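Local coordinates for serine hydrolase CCSP0084 (Cycloclasticus sp. P1, PDB 4I3F), which probably hydrolyses carbon-carbon bonds of meta-cleavage products, and perhaps esters, as a serine hydrolase of the alpha/beta hydrolase fold, at residues L244-R249 with K287-L292; I254-A259 with L271-H276. One frame throughout, in Å; residues are numbered along the deposited sequence.

Contact 1 of 2, residues L244-R249 with K287-L292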
loop_
_atom_site.group_PDB
_atom_site.type_symbol
_atom_site.label_atom_id
_atom_site.label_comp_id
_atom_site.label_asym_id
_atom_site.label_seq_id
_atom_site.Cartn_x
_atom_site.Cartn_y
_atom_site.Cartn_z
ATOM N N LEU A 244 4.578 -11.784 -6.779
ATOM C CA LEU A 244 3.396 -11.683 -7.625
ATOM C C LEU A 244 3.002 -10.218 -7.739
ATOM O O LEU A 244 2.704 -9.563 -6.730
ATOM C CB LEU A 244 2.233 -12.488 -7.040
ATOM C CG LEU A 244 0.904 -12.377 -7.795
ATOM C CD1 LEU A 244 1.026 -12.861 -9.232
ATOM C CD2 LEU A 244 -0.183 -13.147 -7.056
ATOM N N VAL A 245 3.029 -9.691 -8.962
ATOM C CA VAL A 245 2.576 -8.322 -9.205
ATOM C C VAL A 245 1.151 -8.393 -9.730
ATOM O O VAL A 245 0.900 -9.011 -10.766
ATOM C CB VAL A 245 3.466 -7.624 -10.237
ATOM C CG1 VAL A 245 2.949 -6.207 -10.534
ATOM C CG2 VAL A 245 4.928 -7.594 -9.748
ATOM N N THR A 246 0.214 -7.773 -9.014
ATOM C CA THR A 246 -1.172 -7.719 -9.469
ATOM C C THR A 246 -1.505 -6.297 -9.864
ATOM O O THR A 246 -0.967 -5.349 -9.299
ATOM C CB THR A 246 -2.163 -8.216 -8.409
ATOM O OG1 THR A 246 -2.169 -7.332 -7.277
ATOM C CG2 THR A 246 -1.779 -9.625 -7.950
ATOM N N HIS A 247 -2.374 -6.144 -10.853
ATOM C CA HIS A 247 -2.716 -4.810 -11.325
ATOM C C HIS A 247 -4.080 -4.813 -11.964
ATOM O O HIS A 247 -4.493 -5.796 -12.582
ATOM C CB HIS A 247 -1.688 -4.338 -12.354
ATOM C CG HIS A 247 -1.454 -2.859 -12.345
ATOM N ND1 HIS A 247 -0.333 -2.293 -11.781
ATOM C CD2 HIS A 247 -2.184 -1.831 -12.842
ATOM C CE1 HIS A 247 -0.388 -0.978 -11.914
ATOM N NE2 HIS A 247 -1.498 -0.673 -12.561
ATOM N N ALA A 248 -4.791 -3.699 -11.827
ATOM C CA ALA A 248 -6.080 -3.550 -12.488
ATOM C C ALA A 248 -5.871 -3.032 -13.894
ATOM O O ALA A 248 -5.161 -2.044 -14.088
ATOM C CB ALA A 248 -6.936 -2.589 -11.721
ATOM N N ARG A 249 -6.513 -3.668 -14.871
ATOM C CA ARG A 249 -6.346 -3.247 -16.258
ATOM C C ARG A 249 -6.742 -1.785 -16.424
ATOM O O ARG A 249 -6.045 -1.017 -17.100
ATOM C CB ARG A 249 -7.156 -4.139 -17.203
ATOM C CG ARG A 249 -6.928 -3.837 -18.679
ATOM C CD ARG A 249 -7.728 -4.779 -19.580
ATOM N NE ARG A 249 -9.171 -4.614 -19.388
ATOM C CZ ARG A 249 -10.093 -5.433 -19.885
ATOM N NH1 ARG A 249 -9.732 -6.471 -20.622
ATOM N NH2 ARG A 249 -11.385 -5.213 -19.652
ATOM N N LYS A 287 -12.912 -11.543 -3.377
ATOM C CA LYS A 287 -12.688 -12.990 -3.325
ATOM C C LYS A 287 -11.520 -13.410 -4.208
ATOM O O LYS A 287 -10.677 -14.217 -3.796
ATOM C CB LYS A 287 -13.959 -13.791 -3.665
ATOM C CG LYS A 287 -13.749 -15.312 -3.579
ATOM C CD LYS A 287 -15.052 -16.084 -3.413
ATOM C CE LYS A 287 -15.851 -16.161 -4.702
ATOM N NZ LYS A 287 -15.139 -16.935 -5.774
ATOM N N ALA A 288 -11.461 -12.863 -5.420
ATOM C CA ALA A 288 -10.411 -13.240 -6.362
ATOM C C ALA A 288 -9.032 -12.810 -5.867
ATOM O O ALA A 288 -8.073 -13.587 -5.918
ATOM C CB ALA A 288 -10.694 -12.673 -7.746
ATOM N N PHE A 289 -8.938 -11.577 -5.379
ATOM C CA PHE A 289 -7.665 -11.066 -4.891
ATOM C C PHE A 289 -7.215 -11.833 -3.648
ATOM O O PHE A 289 -6.044 -12.234 -3.551
ATOM C CB PHE A 289 -7.753 -9.570 -4.600
ATOM C CG PHE A 289 -6.494 -9.011 -3.988
ATOM C CD1 PHE A 289 -5.434 -8.609 -4.795
ATOM C CD2 PHE A 289 -6.360 -8.926 -2.607
ATOM C CE1 PHE A 289 -4.258 -8.116 -4.229
ATOM C CE2 PHE A 289 -5.191 -8.438 -2.035
ATOM C CZ PHE A 289 -4.140 -8.029 -2.850
ATOM N N ASN A 290 -8.129 -12.010 -2.698
ATOM C CA ASN A 290 -7.829 -12.709 -1.450
ATOM C C ASN A 290 -7.336 -14.122 -1.722
ATOM O O ASN A 290 -6.317 -14.571 -1.186
ATOM C CB ASN A 290 -9.071 -12.748 -0.553
ATOM C CG ASN A 290 -9.334 -11.425 0.137
ATOM O OD1 ASN A 290 -8.561 -10.477 0.001
ATOM N ND2 ASN A 290 -10.436 -11.351 0.870
ATOM N N ASN A 291 -8.058 -14.832 -2.576
ATOM C CA ASN A 291 -7.625 -16.174 -2.944
ATOM C C ASN A 291 -6.321 -16.223 -3.736
ATOM O O ASN A 291 -5.462 -17.049 -3.434
ATOM C CB ASN A 291 -8.754 -16.945 -3.621
ATOM C CG ASN A 291 -9.802 -17.413 -2.619
ATOM O OD1 ASN A 291 -9.594 -18.384 -1.897
ATOM N ND2 ASN A 291 -10.920 -16.718 -2.562
ATOM N N LEU A 292 -6.144 -15.347 -4.727
ATOM C CA LEU A 292 -4.886 -15.334 -5.488
ATOM C C LEU A 292 -3.693 -15.083 -4.575
ATOM O O LEU A 292 -2.666 -15.768 -4.670
ATOM C CB LEU A 292 -4.931 -14.284 -6.606
ATOM C CG LEU A 292 -3.733 -14.296 -7.542
ATOM C CD1 LEU A 292 -3.746 -15.558 -8.395
ATOM C CD2 LEU A 292 -3.754 -13.056 -8.417
#
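Leu292, on the helix 286-298, sets its isobutyl group down between Leu244 and Thr246, the two strand residues that meet this helix segment. One methyl of the strand leucine, Leu244 CD2, does the touching: it lies 3.8 Å from the branch carbon Leu292 CG and equally close to Leu292 CD2, the two side chains crossing at a slant. The same Leu292 CD2 also meets the methyl of the threonine, with Thr246 CG2 4.0 Å away; here the two side chains approach tip to tip. Leu292 CG stands anti to the backbone N (chi1 -174°), which carries CG and CD2 off the helix toward the strand.

In Thr246 a chi1 of 66° tucks OG1 between the backbone N and the carbonyl carbon, and the hydroxyl hydrogen-bonds to the backbone O of Leu147 on the neighbouring strand 142-148. That oxygen also lies at the edge of the Phe289 ring, in its plane, with Thr246 OG1 3.8 Å from Phe289 CE1. Phe289 also touches Met148 of strand 142-148, and Leu292 touches His272 and Phe274 of strand 269-274, so the helix lies over three neighbouring strands.

The segments 244-248 and 287-292 run nearly antiparallel (172°), their axes 11.3 Å apart at closest approach. This is the C-terminal helix of an alpha/beta hydrolase lying against one face of the central sheet. The joint depends on apolar side chains fitting together, and its one polar atom at the interface, Thr246 OG1, is already satisfied within the sheet, so burying it beside the phenyl edge should cost little.

Contact 2 of 2, residues I254-A259 with L271-H276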
loop_
_atom_site.group_PDB
_atom_site.type_symbol
_atom_site.label_atom_id
_atom_site.label_comp_id
_atom_site.label_asym_id
_atom_site.label_seq_id
_atom_site.Cartn_x
_atom_site.Cartn_y
_atom_site.Cartn_z
ATOM N N ILE A 254 -2.403 4.354 -11.237
ATOM C CA ILE A 254 -1.101 3.822 -11.635
ATOM C C ILE A 254 -1.293 3.092 -12.959
ATOM O O ILE A 254 -2.087 2.173 -13.036
ATOM C CB ILE A 254 -0.559 2.807 -10.602
ATOM C CG1 ILE A 254 -0.680 3.345 -9.179
ATOM C CG2 ILE A 254 0.902 2.436 -10.940
ATOM C CD1 ILE A 254 0.057 4.669 -8.960
ATOM N N PRO A 255 -0.568 3.501 -14.010
ATOM C CA PRO A 255 -0.777 2.907 -15.338
ATOM C C PRO A 255 -0.425 1.426 -15.348
ATOM O O PRO A 255 0.505 1.005 -14.661
ATOM C CB PRO A 255 0.190 3.692 -16.227
ATOM C CG PRO A 255 0.475 4.957 -15.481
ATOM C CD PRO A 255 0.438 4.577 -14.031
ATOM N N LEU A 256 -1.181 0.639 -16.104
ATOM C CA LEU A 256 -0.929 -0.793 -16.217
ATOM C C LEU A 256 0.481 -1.053 -16.725
ATOM O O LEU A 256 1.091 -2.066 -16.370
ATOM C CB LEU A 256 -1.944 -1.411 -17.188
ATOM C CG LEU A 256 -1.795 -2.888 -17.556
ATOM C CD1 LEU A 256 -1.930 -3.745 -16.318
ATOM C CD2 LEU A 256 -2.856 -3.263 -18.583
ATOM N N ASN A 257 1.005 -0.147 -17.551
ATOM C CA ASN A 257 2.373 -0.308 -18.064
ATOM C C ASN A 257 3.423 -0.436 -16.959
ATOM O O ASN A 257 4.492 -1.008 -17.178
ATOM C CB ASN A 257 2.758 0.834 -19.009
ATOM C CG ASN A 257 2.099 0.722 -20.366
ATOM O OD1 ASN A 257 1.637 -0.346 -20.764
ATOM N ND2 ASN A 257 2.064 1.832 -21.093
ATOM N N ASN A 258 3.139 0.061 -15.765
ATOM C CA ASN A 258 4.085 -0.095 -14.644
ATOM C C ASN A 258 4.268 -1.507 -14.251
ATOM O O ASN A 258 5.306 -1.910 -13.902
ATOM C CB ASN A 258 3.596 0.508 -13.388
ATOM C CG ASN A 258 3.619 1.874 -13.482
ATOM O OD1 ASN A 258 4.630 2.353 -13.392
ATOM N ND2 ASN A 258 2.536 2.489 -14.020
ATOM N N ALA A 259 3.175 -2.230 -14.282
ATOM C CA ALA A 259 3.274 -3.629 -13.900
ATOM C C ALA A 259 4.127 -4.360 -14.918
ATOM O O ALA A 259 4.980 -5.184 -14.558
ATOM C CB ALA A 259 1.888 -4.263 -13.784
ATOM N N LEU A 271 2.996 -12.138 -13.018
ATOM C CA LEU A 271 2.051 -11.034 -13.182
ATOM C C LEU A 271 0.619 -11.547 -13.225
ATOM O O LEU A 271 0.359 -12.568 -13.833
ATOM C CB LEU A 271 2.339 -10.332 -14.511
ATOM C CG LEU A 271 1.379 -9.211 -14.917
ATOM C CD1 LEU A 271 1.494 -8.015 -13.992
ATOM C CD2 LEU A 271 1.634 -8.802 -16.375
ATOM N N HIS A 272 -0.311 -10.829 -12.601
ATOM C CA HIS A 272 -1.723 -11.098 -12.829
ATOM C C HIS A 272 -2.471 -9.791 -13.018
ATOM O O HIS A 272 -2.357 -8.885 -12.187
ATOM C CB HIS A 272 -2.347 -11.874 -11.660
ATOM C CG HIS A 272 -3.620 -12.580 -12.026
ATOM N ND1 HIS A 272 -3.647 -13.896 -12.437
ATOM C CD2 HIS A 272 -4.903 -12.147 -12.074
ATOM C CE1 HIS A 272 -4.889 -14.245 -12.716
ATOM N NE2 HIS A 272 -5.674 -13.207 -12.494
ATOM N N VAL A 273 -3.222 -9.684 -14.113
ATOM C CA VAL A 273 -3.984 -8.470 -14.394
ATOM C C VAL A 273 -5.472 -8.781 -14.399
ATOM O O VAL A 273 -5.907 -9.698 -15.094
ATOM C CB VAL A 273 -3.585 -7.859 -15.757
ATOM C CG1 VAL A 273 -4.343 -6.551 -16.003
ATOM C CG2 VAL A 273 -2.084 -7.589 -15.811
ATOM N N PHE A 274 -6.246 -8.011 -13.636
ATOM C CA PHE A 274 -7.698 -8.182 -13.581
ATOM C C PHE A 274 -8.419 -7.197 -14.493
ATOM O O PHE A 274 -8.121 -6.002 -14.502
ATOM C CB PHE A 274 -8.210 -7.990 -12.151
ATOM C CG PHE A 274 -7.784 -9.075 -11.201
ATOM C CD1 PHE A 274 -8.477 -10.274 -11.146
ATOM C CD2 PHE A 274 -6.707 -8.885 -10.350
ATOM C CE1 PHE A 274 -8.091 -11.282 -10.260
ATOM C CE2 PHE A 274 -6.314 -9.883 -9.458
ATOM C CZ PHE A 274 -7.013 -11.081 -9.417
ATOM N N ASP A 275 -9.379 -7.711 -15.258
ATOM C CA ASP A 275 -10.206 -6.895 -16.134
ATOM C C ASP A 275 -11.342 -6.279 -15.352
ATOM O O ASP A 275 -11.725 -6.802 -14.305
ATOM C CB ASP A 275 -10.830 -7.790 -17.200
ATOM C CG ASP A 275 -11.730 -8.852 -16.599
ATOM O OD1 ASP A 275 -12.961 -8.741 -16.747
ATOM O OD2 ASP A 275 -11.205 -9.783 -15.955
ATOM N N HIS A 276 -11.906 -5.199 -15.890
ATOM C CA HIS A 276 -13.029 -4.494 -15.276
ATOM C C HIS A 276 -12.738 -4.218 -13.820
ATOM O O HIS A 276 -13.493 -4.612 -12.930
ATOM C CB HIS A 276 -14.323 -5.305 -15.413
ATOM C CG HIS A 276 -14.832 -5.404 -16.817
ATOM N ND1 HIS A 276 -14.563 -6.483 -17.633
ATOM C CD2 HIS A 276 -15.606 -4.565 -17.543
ATOM C CE1 HIS A 276 -15.154 -6.303 -18.800
ATOM N NE2 HIS A 276 -15.786 -5.145 -18.777
#
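Leu256 and Val273 meet end to end between the start of helix 257-265 and the edge strand 269-274. A single methyl, Leu256 CD1, faces the fork of the valine, 3.7 Å from Val273 CG1 and 3.9 Å from Val273 CG2, seated against both branches. Leu256 leaves the backbone without aiming at the strand; it is the rest of the chain, with CG anti to the backbone N (chi1 175°), that brings CD1 across.

One turn on, the pairing is simpler. Ala259 points its CB at the strand, and Leu271 reaches across to it, leaving Leu271 CD1 3.8 Å from Ala259 CB. The short alanine and the longer leucine complement each other. Leu271 and Val273 alternate along the strand with His272 and Phe274, whose side chains go to the other face and touch helix 286-298.

Behind the apolar seam, the turn entering the helix is held by Pro255 O, which accepts from both Asn258 N and Asn258 ND2, the latter at 2.6 Å from Pro255 O.

These elements belong to the beta-alpha-beta unit 243-248, 257-265, 269-274, in which the crossover helix packs on the sheet; Ala259 and Leu256 also touch His247 of the first strand. With aliphatic groups alone meeting across the contact, this side of the helix is joined to the edge strand by apolar packing, partly open to solvent; polar ties lie within the turn and in the hydrogen bond from His247 NE2 to Ile254 O.

How the contacts relate
Contacts 1 and 2 hold helices to opposite faces of the same end of the sheet, whose neighbouring strands 243-248 and 269-274 are joined by backbone hydrogen bonds such as His272 N to Val245 O, 2.9 Å. Contact 1 is the more deeply buried, with three of its four touching residues in the interior; contact 2 sits at the edge strand and is only partly buried. Both are mainly aliphatic, but contact 1 adds a ring and a hydroxyl, contact 2 neither. Along the chain, contact 2 falls within the span between the segments of contact 1.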